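Local atomic coordinates of AvrL567-A (Melampsora lini, PDB entry 2OPC), a protein that is a flax rust avirulence protein, probably recognised inside flax cells by matching plant resistance proteins, and binds cobalt in this crystal. Residues Lys35-Glu39 with Gln40-Pro44. Numbering follows the deposited sequence.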
ATOM      1  N   LYS A  35      -5.967   2.797   4.109  1.00 27.58           N
ATOM      2  CA  LYS A  35      -6.483   2.243   5.375  1.00 27.87           C
ATOM      3  C   LYS A  35      -6.610   0.734   5.182  1.00 27.96           C
ATOM      4  O   LYS A  35      -6.406   0.232   4.075  1.00 28.21           O
ATOM      5  CB  LYS A  35      -7.859   2.854   5.754  1.00 28.69           C
ATOM      6  CG  LYS A  35      -8.992   2.397   4.831  1.00 27.95           C
ATOM      7  CD  LYS A  35     -10.331   2.897   5.337  1.00 29.10           C
ATOM      8  CE  LYS A  35     -11.455   2.360   4.447  1.00 29.79           C
ATOM      9  NZ  LYS A  35     -12.803   2.740   5.016  1.00 32.57           N
ATOM     10  N   TRP A  36      -6.960   0.014   6.245  1.00 27.78           N
ATOM     11  CA  TRP A  36      -7.214  -1.406   6.104  1.00 27.36           C
ATOM     12  C   TRP A  36      -8.640  -1.688   5.709  1.00 29.04           C
ATOM     13  O   TRP A  36      -9.560  -0.955   6.066  1.00 28.78           O
ATOM     14  CB  TRP A  36      -6.897  -2.149   7.422  1.00 28.39           C
ATOM     15  CG  TRP A  36      -5.445  -2.233   7.723  1.00 29.43           C
ATOM     16  CD1 TRP A  36      -4.753  -1.605   8.737  1.00 28.42           C
ATOM     17  CD2 TRP A  36      -4.507  -3.050   7.040  1.00 31.86           C
ATOM     18  NE1 TRP A  36      -3.425  -1.940   8.697  1.00 29.93           N
ATOM     19  CE2 TRP A  36      -3.246  -2.846   7.670  1.00 31.72           C
ATOM     20  CE3 TRP A  36      -4.601  -3.930   5.941  1.00 34.57           C
ATOM     21  CZ2 TRP A  36      -2.091  -3.521   7.253  1.00 33.63           C
ATOM     22  CZ3 TRP A  36      -3.448  -4.586   5.515  1.00 34.12           C
ATOM     23  CH2 TRP A  36      -2.203  -4.367   6.167  1.00 32.25           C
ATOM     24  N   ASP A  37      -8.842  -2.834   5.049  1.00 28.00           N
ATOM     25  CA  ASP A  37     -10.177  -3.209   4.612  1.00 29.29           C
ATOM     26  C   ASP A  37     -11.112  -3.462   5.754  1.00 29.48           C
ATOM     27  O   ASP A  37     -12.287  -3.044   5.706  1.00 31.35           O
ATOM     28  CB  ASP A  37     -10.117  -4.384   3.608  1.00 28.85           C
ATOM     29  CG  ASP A  37      -9.413  -5.641   4.166  1.00 29.83           C
ATOM     30  OD1 ASP A  37      -8.603  -5.588   5.108  1.00 28.52           O
ATOM     31  OD2 ASP A  37      -9.697  -6.736   3.631  1.00 32.15           O
ATOM     32  N   ASN A  38     -10.602  -4.133   6.777  1.00 27.73           N
ATOM     33  CA  ASN A  38     -11.360  -4.470   7.990  1.00 28.48           C
ATOM     34  C   ASN A  38     -10.404  -4.987   9.069  1.00 29.46           C
ATOM     35  O   ASN A  38      -9.166  -4.942   8.913  1.00 27.89           O
ATOM     36  CB  ASN A  38     -12.476  -5.489   7.681  1.00 30.31           C
ATOM     37  CG  ASN A  38     -11.940  -6.728   7.029  1.00 32.34           C
ATOM     38  OD1 ASN A  38     -10.969  -7.322   7.485  1.00 32.71           O
ATOM     39  ND2 ASN A  38     -12.554  -7.109   5.901  1.00 37.49           N
ATOM     40  N   GLU A  39     -10.942  -5.434  10.194  1.00 29.71           N
ATOM     41  CA  GLU A  39     -10.105  -5.804  11.319  1.00 29.94           C
ATOM     42  C   GLU A  39      -9.186  -6.982  11.051  1.00 30.03           C
ATOM     43  O   GLU A  39      -8.201  -7.162  11.691  1.00 30.08           O
ATOM     44  CB  GLU A  39     -10.920  -6.023  12.606  1.00 31.63           C
ATOM     45  CG  GLU A  39     -11.596  -7.342  12.693  1.00 35.53           C
ATOM     46  CD  GLU A  39     -11.627  -7.939  14.109  1.00 41.16           C
ATOM     47  OE1 GLU A  39     -11.773  -7.138  15.027  1.00 44.28           O
ATOM     48  OE2 GLU A  39     -11.502  -9.172  14.263  1.00 41.07           O
ATOM     49  N   GLN A  40      -9.518  -7.734  10.025  1.00 30.83           N
ATOM     50  CA  GLN A  40      -8.706  -8.828   9.590  1.00 31.61           C
ATOM     51  C   GLN A  40      -7.448  -8.375   8.794  1.00 31.44           C
ATOM     52  O   GLN A  40      -6.485  -9.058   8.685  1.00 32.61           O
ATOM     53  CB  GLN A  40      -9.583  -9.847   8.807  1.00 32.50           C
ATOM     54  CG  GLN A  40     -11.030 -10.095   9.375  1.00 31.95           C
ATOM     55  CD  GLN A  40     -12.092 -10.582   8.349  1.00 32.91           C
ATOM     56  OE1 GLN A  40     -11.773 -10.959   7.200  1.00 26.59           O
ATOM     57  NE2 GLN A  40     -13.375 -10.571   8.768  1.00 32.67           N
ATOM     58  N   MET A  41      -7.477  -7.157   8.283  1.00 28.51           N
ATOM     59  CA  MET A  41      -6.323  -6.561   7.667  1.00 29.09           C
ATOM     60  C   MET A  41      -5.762  -7.366   6.518  1.00 29.53           C
ATOM     61  O   MET A  41      -4.599  -7.557   6.421  1.00 32.75           O
ATOM     62  CB  MET A  41      -5.234  -6.230   8.697  1.00 29.73           C
ATOM     63  CG  MET A  41      -5.681  -5.209   9.729  1.00 26.58           C
ATOM     64  SD  MET A  41      -4.465  -4.921  10.997  1.00 29.41           S
ATOM     65  CE  MET A  41      -4.648  -6.426  11.925  1.00 33.13           C
ATOM     66  N   THR A  42      -6.642  -7.786   5.632  1.00 26.31           N
ATOM     67  CA  THR A  42      -6.245  -8.677   4.540  1.00 26.01           C
ATOM     68  C   THR A  42      -5.735  -7.891   3.358  1.00 25.50           C
ATOM     69  O   THR A  42      -5.013  -8.415   2.522  1.00 26.90           O
ATOM     70  CB  THR A  42      -7.354  -9.683   4.060  1.00 24.56           C
ATOM     71  OG1 THR A  42      -8.334  -8.951   3.306  1.00 29.89           O
ATOM     72  CG2 THR A  42      -8.033 -10.378   5.226  1.00 24.80           C
ATOM     73  N   MET A  43      -6.117  -6.634   3.248  1.00 26.90           N
ATOM     74  CA  MET A  43      -5.610  -5.815   2.144  1.00 29.99           C
ATOM     75  C   MET A  43      -5.781  -4.345   2.452  1.00 29.37           C
ATOM     76  O   MET A  43      -6.737  -3.955   3.129  1.00 28.94           O
ATOM     77  CB  MET A  43      -6.333  -6.111   0.850  1.00 31.88           C
ATOM     78  CG  MET A  43      -7.779  -5.677   0.884  1.00 32.82           C
ATOM     79  SD  MET A  43      -8.663  -6.036  -0.636  1.00 37.73           S
ATOM     80  CE  MET A  43      -8.810  -7.797  -0.476  1.00 37.82           C
ATOM     81  N   PRO A  44      -4.878  -3.525   1.912  1.00 28.72           N
ATOM     82  CA  PRO A  44      -5.067  -2.082   2.017  1.00 29.16           C
ATOM     83  C   PRO A  44      -6.110  -1.596   1.033  1.00 29.06           C
ATOM     84  O   PRO A  44      -6.303  -2.184  -0.022  1.00 28.77           O
ATOM     85  CB  PRO A  44      -3.714  -1.511   1.604  1.00 29.55           C
ATOM     86  CG  PRO A  44      -3.117  -2.541   0.718  1.00 31.45           C
ATOM     87  CD  PRO A  44      -3.634  -3.879   1.189  1.00 29.52           C
TER
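Asp37 and Thr42 meet where the chain reverses between two antiparallel strands, and the pair illustrates how one carboxylate can hold a loop in shape. With CG set between its backbone N and carbonyl carbon (chi1 58°), Asp37 brings its carboxylate across the hairpin to the backbone of Thr42 and Met43. There both oxygens are used on their syn sides, each donor somewhat out of the carboxylate plane: Asp37 OD1 takes the backbone N of Thr42 at 3.0 Å, while Asp37 OD2 accepts a bond from Thr42 OG1 at 2.6 Å, the threonine side chain crossing that of the aspartate at about a right angle. Asp37 OD1 also draws weak bonds from the backbone N atoms of Met43 and Asn38. Four N-H or O-H groups thus converge on one carboxylate, which fixes its rotation and would be expected to favour its charged form.

On another side of the loop, Met41 lies over one face of the Trp36 indole. Met41 CG sits 3.6 Å from the centroid of the five-membered ring of Trp36, a CH-pi contact, and Met41 SD follows at 4.0 Å from the same centroid, only 13° off the ring normal, as a Met-aromatic contact. Met43 O lies at the edge of the indole, 3.5 Å from Trp36 CE3, and also accepts the backbone N-H of Asp37. At the far end a type I turn from Asn38 to Met41 closes with Met41 N to Asn38 O, and Asn38 OD1 adds a bond from Gln40 N at 3.0 Å.

The loop links strand 32-36, the middle strand of a three-stranded antiparallel sheet, to its outer strand 44-48, whose first residue, Pro44, is matched with Trp36 in an antiparallel non-hydrogen-bonded pair whose side chains diverge. Outside the hairpin, Trp36 stacks on Phe18 and its NE1 bonds to Tyr19 O, tying the hairpin to the end of strand 16-19 in the other sheet.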